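Local coordinates for putative pectin lyase (Geobacillus virus E2, PDB 7CHU), which forms the trimeric tailspike of a thermophilic bacteriophage and probably engages the host cell surface through its pectin-lyase-like beta-helix, at residues 349-363 against 376-390. Residues are numbered along the deposited sequence; the frame is centred on the assembly and turned at random.
Sequences YFVNLTGTSMLNVID and PFNNPTNENFFCSDF
Strand 361-363 runs parallel to strand 385-387, their axes 4.6 Å apart and 1° from alignment, with Ile362 paired to Phe386 and hydrogen bonds from Ile362 N to Phe385 O and from Cys387 N to Ile362 O. This is the stacking of successive coils in a right-handed parallel beta-helix, the pectin-lyase fold. At the turn, Asn384 does the work: its OD1 takes both Asn360 N (2.9 Å) and Asn360 ND2 (2.8 Å), while its ND2 reaches Ser357 O at 3.0 Å, from above that carbonyl's plane. Three bonds thus fix the rotation of one buried amide, as suits a side chain carrying both a donor and an acceptor; Asn360 OD1 accepts from the backbone N of Asn336, and Asn360 ND2 also reaches Gly333 O. Leu353 CD1 lies against the same amide, 3.5 Å from Asn384 CG. Asn378, its CG held between backbone N and carbonyl carbon (chi1 62°), pairs with the backbone of Leu353 as a peptide group would: OD1 accepts from Leu353 N and ND2 donates to Leu353 O (2.9 Å), each donor lying well above the carbonyl plane. Its CB meanwhile sits over a face of the Tyr349 ring, 3.8 Å from the centroid, a CH-pi contact. Inside the coil, branched Ile362 spreads two ways, CD1 to Phe377 CB and CG2 to the edge of Phe390, whose ring is covered on one face by Pro376. Glu383, facing the trimer interface, makes a salt bridge to Lys396 of the second subunit. Asparagine amides thus satisfy backbone groups at the turn and beside strand 351-353, while aliphatic and aromatic side chains fill the interior.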
ATOM      1  N   TYR A 349      -8.331  25.088   1.089  1.00 17.61           N
ATOM      2  CA  TYR A 349      -8.511  23.974   2.005  1.00 18.67           C
ATOM      3  C   TYR A 349      -7.605  22.812   1.607  1.00 20.39           C
ATOM      4  O   TYR A 349      -7.215  22.680   0.444  1.00 16.87           O
ATOM      5  CB  TYR A 349      -9.956  23.496   1.991  1.00 17.04           C
ATOM      6  CG  TYR A 349     -10.948  24.583   2.299  1.00 18.02           C
ATOM      7  CD1 TYR A 349     -11.242  24.908   3.613  1.00 16.80           C
ATOM      8  CD2 TYR A 349     -11.617  25.274   1.270  1.00 17.81           C
ATOM      9  CE1 TYR A 349     -12.176  25.893   3.922  1.00 18.46           C
ATOM     10  CE2 TYR A 349     -12.558  26.273   1.565  1.00 18.21           C
ATOM     11  CZ  TYR A 349     -12.819  26.576   2.894  1.00 19.20           C
ATOM     12  OH  TYR A 349     -13.735  27.550   3.220  1.00 24.79           O
ATOM     13  N   PHE A 350      -7.285  21.958   2.592  1.00 14.52           N
ATOM     14  CA  PHE A 350      -6.682  20.674   2.258  1.00 17.39           C
ATOM     15  C   PHE A 350      -7.637  19.878   1.384  1.00 16.84           C
ATOM     16  O   PHE A 350      -7.241  19.346   0.343  1.00 15.30           O
ATOM     17  CB  PHE A 350      -6.329  19.858   3.507  1.00 13.32           C
ATOM     18  CG  PHE A 350      -5.288  20.501   4.401  1.00 16.08           C
ATOM     19  CD1 PHE A 350      -4.421  21.470   3.914  1.00 12.22           C
ATOM     20  CD2 PHE A 350      -5.190  20.121   5.739  1.00 16.07           C
ATOM     21  CE1 PHE A 350      -3.481  22.058   4.745  1.00 13.35           C
ATOM     22  CE2 PHE A 350      -4.244  20.692   6.580  1.00 18.44           C
ATOM     23  CZ  PHE A 350      -3.390  21.668   6.087  1.00 18.05           C
ATOM     24  N   VAL A 351      -8.907  19.801   1.798  1.00 15.09           N
ATOM     25  CA  VAL A 351      -9.960  19.065   1.091  1.00 14.55           C
ATOM     26  C   VAL A 351     -11.178  19.978   1.008  1.00 16.99           C
ATOM     27  O   VAL A 351     -11.767  20.335   2.036  1.00 15.09           O
ATOM     28  CB  VAL A 351     -10.336  17.740   1.782  1.00 17.11           C
ATOM     29  CG1 VAL A 351     -11.442  17.028   1.032  1.00 15.17           C
ATOM     30  CG2 VAL A 351      -9.111  16.775   1.920  1.00 13.90           C
ATOM     31  N   ASN A 352     -11.552  20.358  -0.213  1.00 15.30           N
ATOM     32  CA  ASN A 352     -12.673  21.256  -0.469  1.00 14.89           C
ATOM     33  C   ASN A 352     -13.797  20.401  -1.043  1.00 16.19           C
ATOM     34  O   ASN A 352     -13.745  20.005  -2.207  1.00 15.48           O
ATOM     35  CB  ASN A 352     -12.259  22.371  -1.421  1.00 14.03           C
ATOM     36  CG  ASN A 352     -13.323  23.466  -1.547  1.00 20.50           C
ATOM     37  OD1 ASN A 352     -14.406  23.354  -0.970  1.00 18.17           O
ATOM     38  ND2 ASN A 352     -13.009  24.521  -2.305  1.00 14.22           N
ATOM     39  N   LEU A 353     -14.790  20.087  -0.217  1.00 12.35           N
ATOM     40  CA  LEU A 353     -15.944  19.304  -0.645  1.00 13.99           C
ATOM     41  C   LEU A 353     -16.948  20.284  -1.263  1.00 16.66           C
ATOM     42  O   LEU A 353     -17.710  20.947  -0.550  1.00 15.24           O
ATOM     43  CB  LEU A 353     -16.512  18.518   0.532  1.00 14.66           C
ATOM     44  CG  LEU A 353     -15.478  17.633   1.283  1.00 16.83           C
ATOM     45  CD1 LEU A 353     -16.028  17.005   2.538  1.00 18.17           C
ATOM     46  CD2 LEU A 353     -14.892  16.536   0.364  1.00 13.02           C
ATOM     47  N   THR A 354     -16.928  20.403  -2.597  1.00 15.14           N
ATOM     48  CA  THR A 354     -17.725  21.421  -3.274  1.00 15.33           C
ATOM     49  C   THR A 354     -19.118  20.909  -3.645  1.00 16.70           C
ATOM     50  O   THR A 354     -19.354  19.704  -3.792  1.00 13.24           O
ATOM     51  CB  THR A 354     -17.029  21.935  -4.543  1.00 18.15           C
ATOM     52  OG1 THR A 354     -17.091  20.948  -5.569  1.00 17.24           O
ATOM     53  CG2 THR A 354     -15.578  22.282  -4.279  1.00 16.90           C
ATOM     54  N   GLY A 355     -20.038  21.867  -3.844  1.00 17.02           N
ATOM     55  CA  GLY A 355     -21.347  21.547  -4.397  1.00 16.61           C
ATOM     56  C   GLY A 355     -22.075  20.592  -3.482  1.00 16.09           C
ATOM     57  O   GLY A 355     -22.044  20.725  -2.257  1.00 21.79           O
ATOM     58  N   THR A 356     -22.700  19.580  -4.069  1.00 14.96           N
ATOM     59  CA  THR A 356     -23.467  18.591  -3.314  1.00 18.37           C
ATOM     60  C   THR A 356     -22.636  17.375  -2.869  1.00 17.67           C
ATOM     61  O   THR A 356     -23.231  16.358  -2.498  1.00 19.23           O
ATOM     62  CB  THR A 356     -24.635  18.067  -4.152  1.00 21.09           C
ATOM     63  OG1 THR A 356     -24.087  17.356  -5.261  1.00 25.74           O
ATOM     64  CG2 THR A 356     -25.523  19.186  -4.664  1.00 24.02           C
ATOM     65  N   SER A 357     -21.302  17.445  -2.942  1.00 16.35           N
ATOM     66  CA  SER A 357     -20.420  16.344  -2.527  1.00 19.73           C
ATOM     67  C   SER A 357     -20.873  15.751  -1.196  1.00 18.40           C
ATOM     68  O   SER A 357     -21.036  16.474  -0.214  1.00 19.43           O
ATOM     69  CB  SER A 357     -18.981  16.858  -2.398  1.00 17.18           C
ATOM     70  OG  SER A 357     -18.491  17.304  -3.660  1.00 16.78           O
ATOM     71  N   MET A 358     -21.115  14.440  -1.167  1.00 16.81           N
ATOM     72  CA  MET A 358     -21.656  13.849   0.045  1.00 18.98           C
ATOM     73  C   MET A 358     -20.991  12.519   0.375  1.00 16.70           C
ATOM     74  O   MET A 358     -20.588  11.762  -0.512  1.00 16.50           O
ATOM     75  CB  MET A 358     -23.178  13.667  -0.054  1.00 19.11           C
ATOM     76  CG  MET A 358     -23.650  12.445  -0.860  1.00 28.65           C
ATOM     77  SD  MET A 358     -25.461  12.348  -0.906  0.60 36.29           S
ATOM     78  CE  MET A 358     -25.901  13.158   0.637  1.00 25.58           C
ATOM     79  N   LEU A 359     -20.921  12.232   1.677  1.00 14.89           N
ATOM     80  CA  LEU A 359     -20.398  10.974   2.225  1.00 15.41           C
ATOM     81  C   LEU A 359     -18.939  10.725   1.837  1.00 16.56           C
ATOM     82  O   LEU A 359     -18.466   9.588   1.830  1.00 13.13           O
ATOM     83  CB  LEU A 359     -21.268   9.781   1.827  1.00 18.92           C
ATOM     84  CG  LEU A 359     -22.450   9.382   2.724  1.00 22.13           C
ATOM     85  CD1 LEU A 359     -22.063   9.252   4.177  1.00 27.60           C
ATOM     86  CD2 LEU A 359     -23.627  10.346   2.576  1.00 25.57           C
ATOM     87  N   ASN A 360     -18.184  11.775   1.577  1.00 14.56           N
ATOM     88  CA  ASN A 360     -16.741  11.649   1.563  1.00 16.72           C
ATOM     89  C   ASN A 360     -16.222  11.495   2.996  1.00 16.95           C
ATOM     90  O   ASN A 360     -16.855  11.946   3.956  1.00 16.82           O
ATOM     91  CB  ASN A 360     -16.138  12.867   0.880  1.00 13.85           C
ATOM     92  CG  ASN A 360     -16.654  13.032  -0.522  1.00 16.02           C
ATOM     93  OD1 ASN A 360     -16.173  12.365  -1.449  1.00 12.85           O
ATOM     94  ND2 ASN A 360     -17.655  13.910  -0.696  1.00 11.71           N
ATOM     95  N   VAL A 361     -15.094  10.811   3.142  1.00 15.77           N
ATOM     96  CA  VAL A 361     -14.475  10.574   4.445  1.00 15.50           C
ATOM     97  C   VAL A 361     -13.072  11.156   4.422  1.00 19.62           C
ATOM     98  O   VAL A 361     -12.328  10.956   3.454  1.00 17.90           O
ATOM     99  CB  VAL A 361     -14.418   9.074   4.797  1.00 22.92           C
ATOM    100  CG1 VAL A 361     -13.898   8.914   6.245  1.00 19.71           C
ATOM    101  CG2 VAL A 361     -15.766   8.426   4.634  1.00 22.76           C
ATOM    102  N   ILE A 362     -12.713  11.861   5.486  1.00 17.34           N
ATOM    103  CA  ILE A 362     -11.346  12.306   5.741  1.00 17.65           C
ATOM    104  C   ILE A 362     -10.939  11.633   7.050  1.00 21.19           C
ATOM    105  O   ILE A 362     -11.423  12.012   8.123  1.00 18.65           O
ATOM    106  CB  ILE A 362     -11.240  13.832   5.860  1.00 19.56           C
ATOM    107  CG1 ILE A 362     -11.658  14.517   4.546  1.00 15.67           C
ATOM    108  CG2 ILE A 362      -9.845  14.213   6.328  1.00 15.06           C
ATOM    109  CD1 ILE A 362     -11.998  15.990   4.693  1.00 16.62           C
ATOM    110  N   ASP A 363     -10.039  10.660   6.990  1.00 16.55           N
ATOM    111  CA  ASP A 363      -9.777   9.803   8.135  1.00 19.00           C
ATOM    112  C   ASP A 363      -8.281   9.570   8.343  1.00 22.08           C
ATOM    113  O   ASP A 363      -7.562   9.218   7.401  1.00 16.30           O
ATOM    114  CB  ASP A 363     -10.505   8.469   7.963  1.00 20.66           C
ATOM    115  CG  ASP A 363     -10.293   7.544   9.142  1.00 30.34           C
ATOM    116  OD1 ASP A 363      -9.821   6.405   8.938  1.00 37.18           O
ATOM    117  OD2 ASP A 363     -10.580   7.963  10.289  1.00 38.17           O
ATOM    118  N   PRO A 376      -8.675  22.952   7.503  1.00 15.30           N
ATOM    119  CA  PRO A 376      -8.326  21.754   6.715  1.00 14.86           C
ATOM    120  C   PRO A 376      -9.392  21.377   5.696  1.00 19.59           C
ATOM    121  O   PRO A 376      -9.049  20.961   4.584  1.00 19.52           O
ATOM    122  CB  PRO A 376      -8.152  20.663   7.783  1.00 14.96           C
ATOM    123  CG  PRO A 376      -7.747  21.400   9.021  1.00 16.82           C
ATOM    124  CD  PRO A 376      -8.481  22.729   8.955  1.00 16.39           C
ATOM    125  N   PHE A 377     -10.677  21.513   6.048  1.00 17.38           N
ATOM    126  CA  PHE A 377     -11.787  21.244   5.142  1.00 16.74           C
ATOM    127  C   PHE A 377     -12.858  22.305   5.360  1.00 20.75           C
ATOM    128  O   PHE A 377     -12.867  23.013   6.379  1.00 14.05           O
ATOM    129  CB  PHE A 377     -12.371  19.843   5.369  1.00 18.24           C
ATOM    130  CG  PHE A 377     -12.599  19.517   6.817  1.00 19.49           C
ATOM    131  CD1 PHE A 377     -13.799  19.877   7.440  1.00 20.24           C
ATOM    132  CD2 PHE A 377     -11.618  18.874   7.566  1.00 20.77           C
ATOM    133  CE1 PHE A 377     -14.028  19.578   8.770  1.00 19.39           C
ATOM    134  CE2 PHE A 377     -11.830  18.580   8.910  1.00 20.40           C
ATOM    135  CZ  PHE A 377     -13.033  18.945   9.515  1.00 21.46           C
ATOM    136  N   ASN A 378     -13.757  22.421   4.380  1.00 17.66           N
ATOM    137  CA  ASN A 378     -14.807  23.432   4.421  1.00 20.49           C
ATOM    138  C   ASN A 378     -16.013  22.889   5.183  1.00 20.84           C
ATOM    139  O   ASN A 378     -16.063  21.716   5.558  1.00 20.42           O
ATOM    140  CB  ASN A 378     -15.210  23.837   2.995  1.00 17.64           C
ATOM    141  CG  ASN A 378     -15.774  22.666   2.211  1.00 18.40           C
ATOM    142  OD1 ASN A 378     -15.265  21.553   2.317  1.00 16.74           O
ATOM    143  ND2 ASN A 378     -16.840  22.901   1.449  1.00 18.20           N
ATOM    144  N   ASN A 379     -17.029  23.736   5.372  1.00 20.18           N
ATOM    145  CA  ASN A 379     -18.304  23.284   5.908  1.00 21.60           C
ATOM    146  C   ASN A 379     -19.237  23.027   4.729  1.00 21.30           C
ATOM    147  O   ASN A 379     -19.835  23.977   4.204  1.00 21.71           O
ATOM    148  CB  ASN A 379     -18.897  24.331   6.860  1.00 23.02           C
ATOM    149  CG  ASN A 379     -18.004  24.581   8.085  1.00 26.77           C
ATOM    150  OD1 ASN A 379     -17.260  23.694   8.534  1.00 20.25           O
ATOM    151  ND2 ASN A 379     -18.089  25.788   8.641  1.00 23.43           N
ATOM    152  N   PRO A 380     -19.391  21.786   4.270  1.00 18.50           N
ATOM    153  CA  PRO A 380     -20.092  21.537   3.005  1.00 21.49           C
ATOM    154  C   PRO A 380     -21.606  21.495   3.182  1.00 22.53           C
ATOM    155  O   PRO A 380     -22.138  21.368   4.287  1.00 20.96           O
ATOM    156  CB  PRO A 380     -19.550  20.171   2.574  1.00 20.73           C
ATOM    157  CG  PRO A 380     -19.294  19.461   3.880  1.00 19.27           C
ATOM    158  CD  PRO A 380     -18.896  20.539   4.882  1.00 20.08           C
ATOM    159  N   THR A 381     -22.292  21.586   2.042  1.00 18.57           N
ATOM    160  CA  THR A 381     -23.753  21.579   2.009  1.00 19.34           C
ATOM    161  C   THR A 381     -24.337  20.283   2.577  1.00 22.08           C
ATOM    162  O   THR A 381     -25.281  20.313   3.372  1.00 14.55           O
ATOM    163  CB  THR A 381     -24.217  21.787   0.559  1.00 23.04           C
ATOM    164  OG1 THR A 381     -23.626  22.983   0.036  1.00 26.55           O
ATOM    165  CG2 THR A 381     -25.731  21.874   0.461  1.00 24.99           C
ATOM    166  N   ASN A 382     -23.818  19.133   2.155  1.00 17.25           N
ATOM    167  CA  ASN A 382     -24.374  17.843   2.536  1.00 20.29           C
ATOM    168  C   ASN A 382     -23.445  17.127   3.515  1.00 15.47           C
ATOM    169  O   ASN A 382     -22.308  17.540   3.740  1.00 15.59           O
ATOM    170  CB  ASN A 382     -24.629  16.973   1.292  1.00 20.04           C
ATOM    171  CG  ASN A 382     -25.756  17.528   0.419  1.00 24.67           C
ATOM    172  OD1 ASN A 382     -26.743  18.064   0.927  1.00 26.15           O
ATOM    173  ND2 ASN A 382     -25.593  17.432  -0.890  1.00 23.68           N
ATOM    174  N   GLU A 383     -23.939  16.018   4.066  1.00 14.91           N
ATOM    175  CA  GLU A 383     -23.192  15.275   5.083  1.00 19.16           C
ATOM    176  C   GLU A 383     -21.918  14.652   4.509  1.00 20.08           C
ATOM    177  O   GLU A 383     -21.961  13.909   3.519  1.00 19.44           O
ATOM    178  CB  GLU A 383     -24.064  14.178   5.696  1.00 20.30           C
ATOM    179  CG  GLU A 383     -23.278  13.214   6.608  1.00 23.85           C
ATOM    180  CD  GLU A 383     -24.158  12.149   7.261  1.00 25.10           C
ATOM    181  OE1 GLU A 383     -25.363  12.380   7.407  1.00 30.88           O
ATOM    182  OE2 GLU A 383     -23.664  11.072   7.639  1.00 21.74           O
ATOM    183  N   ASN A 384     -20.788  14.954   5.145  1.00 20.20           N
ATOM    184  CA  ASN A 384     -19.532  14.243   4.953  1.00 17.93           C
ATOM    185  C   ASN A 384     -18.950  13.924   6.326  1.00 22.01           C
ATOM    186  O   ASN A 384     -19.378  14.475   7.338  1.00 19.53           O
ATOM    187  CB  ASN A 384     -18.566  15.073   4.133  1.00 16.77           C
ATOM    188  CG  ASN A 384     -19.086  15.332   2.713  1.00 18.41           C
ATOM    189  OD1 ASN A 384     -18.773  14.587   1.793  1.00 15.81           O
ATOM    190  ND2 ASN A 384     -19.884  16.386   2.543  1.00 18.02           N
ATOM    191  N   PHE A 385     -17.963  13.042   6.366  1.00 17.42           N
ATOM    192  CA  PHE A 385     -17.502  12.473   7.622  1.00 15.82           C
ATOM    193  C   PHE A 385     -16.013  12.723   7.797  1.00 18.46           C
ATOM    194  O   PHE A 385     -15.239  12.663   6.836  1.00 16.26           O
ATOM    195  CB  PHE A 385     -17.814  10.973   7.641  1.00 18.66           C
ATOM    196  CG  PHE A 385     -17.456  10.280   8.923  1.00 18.14           C
ATOM    197  CD1 PHE A 385     -18.086  10.618  10.129  1.00 14.79           C
ATOM    198  CD2 PHE A 385     -16.508   9.265   8.924  1.00 18.58           C
ATOM    199  CE1 PHE A 385     -17.736   9.948  11.338  1.00 19.08           C
ATOM    200  CE2 PHE A 385     -16.173   8.593  10.105  1.00 20.74           C
ATOM    201  CZ  PHE A 385     -16.789   8.954  11.317  1.00 20.06           C
ATOM    202  N   PHE A 386     -15.593  13.002   9.024  1.00 14.21           N
ATOM    203  CA  PHE A 386     -14.159  13.146   9.234  1.00 14.79           C
ATOM    204  C   PHE A 386     -13.777  12.622  10.604  1.00 20.11           C
ATOM    205  O   PHE A 386     -14.561  12.682  11.561  1.00 16.98           O
ATOM    206  CB  PHE A 386     -13.692  14.592   9.083  1.00 17.30           C
ATOM    207  CG  PHE A 386     -14.290  15.536  10.104  1.00 17.88           C
ATOM    208  CD1 PHE A 386     -15.457  16.231   9.819  1.00 21.38           C
ATOM    209  CD2 PHE A 386     -13.668  15.734  11.344  1.00 21.78           C
ATOM    210  CE1 PHE A 386     -16.018  17.109  10.761  1.00 20.66           C
ATOM    211  CE2 PHE A 386     -14.213  16.607  12.294  1.00 18.64           C
ATOM    212  CZ  PHE A 386     -15.389  17.297  11.999  1.00 20.14           C
ATOM    213  N   CYS A 387     -12.551  12.116  10.687  1.00 16.59           N
ATOM    214  CA  CYS A 387     -11.976  11.640  11.946  1.00 18.20           C
ATOM    215  C   CYS A 387     -10.461  11.752  11.785  1.00 22.66           C
ATOM    216  O   CYS A 387      -9.791  10.807  11.364  1.00 20.23           O
ATOM    217  CB  CYS A 387     -12.394  10.208  12.280  1.00 21.77           C
ATOM    218  SG  CYS A 387     -11.660   9.571  13.868  1.00 24.36           S
ATOM    219  N   SER A 388      -9.926  12.922  12.128  1.00 18.43           N
ATOM    220  CA  SER A 388      -8.513  13.237  11.918  1.00 19.17           C
ATOM    221  C   SER A 388      -8.093  14.344  12.869  1.00 18.79           C
ATOM    222  O   SER A 388      -8.930  15.087  13.382  1.00 18.69           O
ATOM    223  CB  SER A 388      -8.210  13.699  10.475  1.00 20.17           C
ATOM    224  OG  SER A 388      -8.690  12.780   9.524  1.00 22.67           O
ATOM    225  N   ASP A 389      -6.782  14.491  13.057  1.00 18.36           N
ATOM    226  CA  ASP A 389      -6.249  15.537  13.941  1.00 19.03           C
ATOM    227  C   ASP A 389      -5.248  16.385  13.165  1.00 17.39           C
ATOM    228  O   ASP A 389      -4.110  15.960  12.930  1.00 18.34           O
ATOM    229  CB  ASP A 389      -5.607  14.936  15.189  1.00 17.38           C
ATOM    230  CG  ASP A 389      -5.435  15.962  16.315  1.00 19.74           C
ATOM    231  OD1 ASP A 389      -5.655  17.170  16.092  1.00 15.51           O
ATOM    232  OD2 ASP A 389      -5.077  15.540  17.429  1.00 20.92           O
ATOM    233  N   PHE A 390      -5.688  17.571  12.771  1.00 14.45           N
ATOM    234  CA  PHE A 390      -4.891  18.536  12.034  1.00 15.19           C
ATOM    235  C   PHE A 390      -4.366  19.612  12.977  1.00 17.31           C
ATOM    236  O   PHE A 390      -5.015  19.964  13.966  1.00 19.40           O
ATOM    237  CB  PHE A 390      -5.713  19.220  10.936  1.00 16.53           C
ATOM    238  CG  PHE A 390      -6.264  18.293   9.876  1.00 16.76           C
ATOM    239  CD1 PHE A 390      -7.564  17.815   9.954  1.00 19.89           C
ATOM    240  CD2 PHE A 390      -5.495  17.927   8.779  1.00 19.74           C
ATOM    241  CE1 PHE A 390      -8.095  16.990   8.959  1.00 18.25           C
ATOM    242  CE2 PHE A 390      -6.022  17.087   7.785  1.00 15.95           C
ATOM    243  CZ  PHE A 390      -7.313  16.621   7.882  1.00 13.40           C
TER
HETATM  244  O   HOH W   1     -20.540  21.883  -0.442  1.00 22.63           O
HETATM  245  O   HOH W   2     -21.996  18.983  -0.090  1.00 19.50           O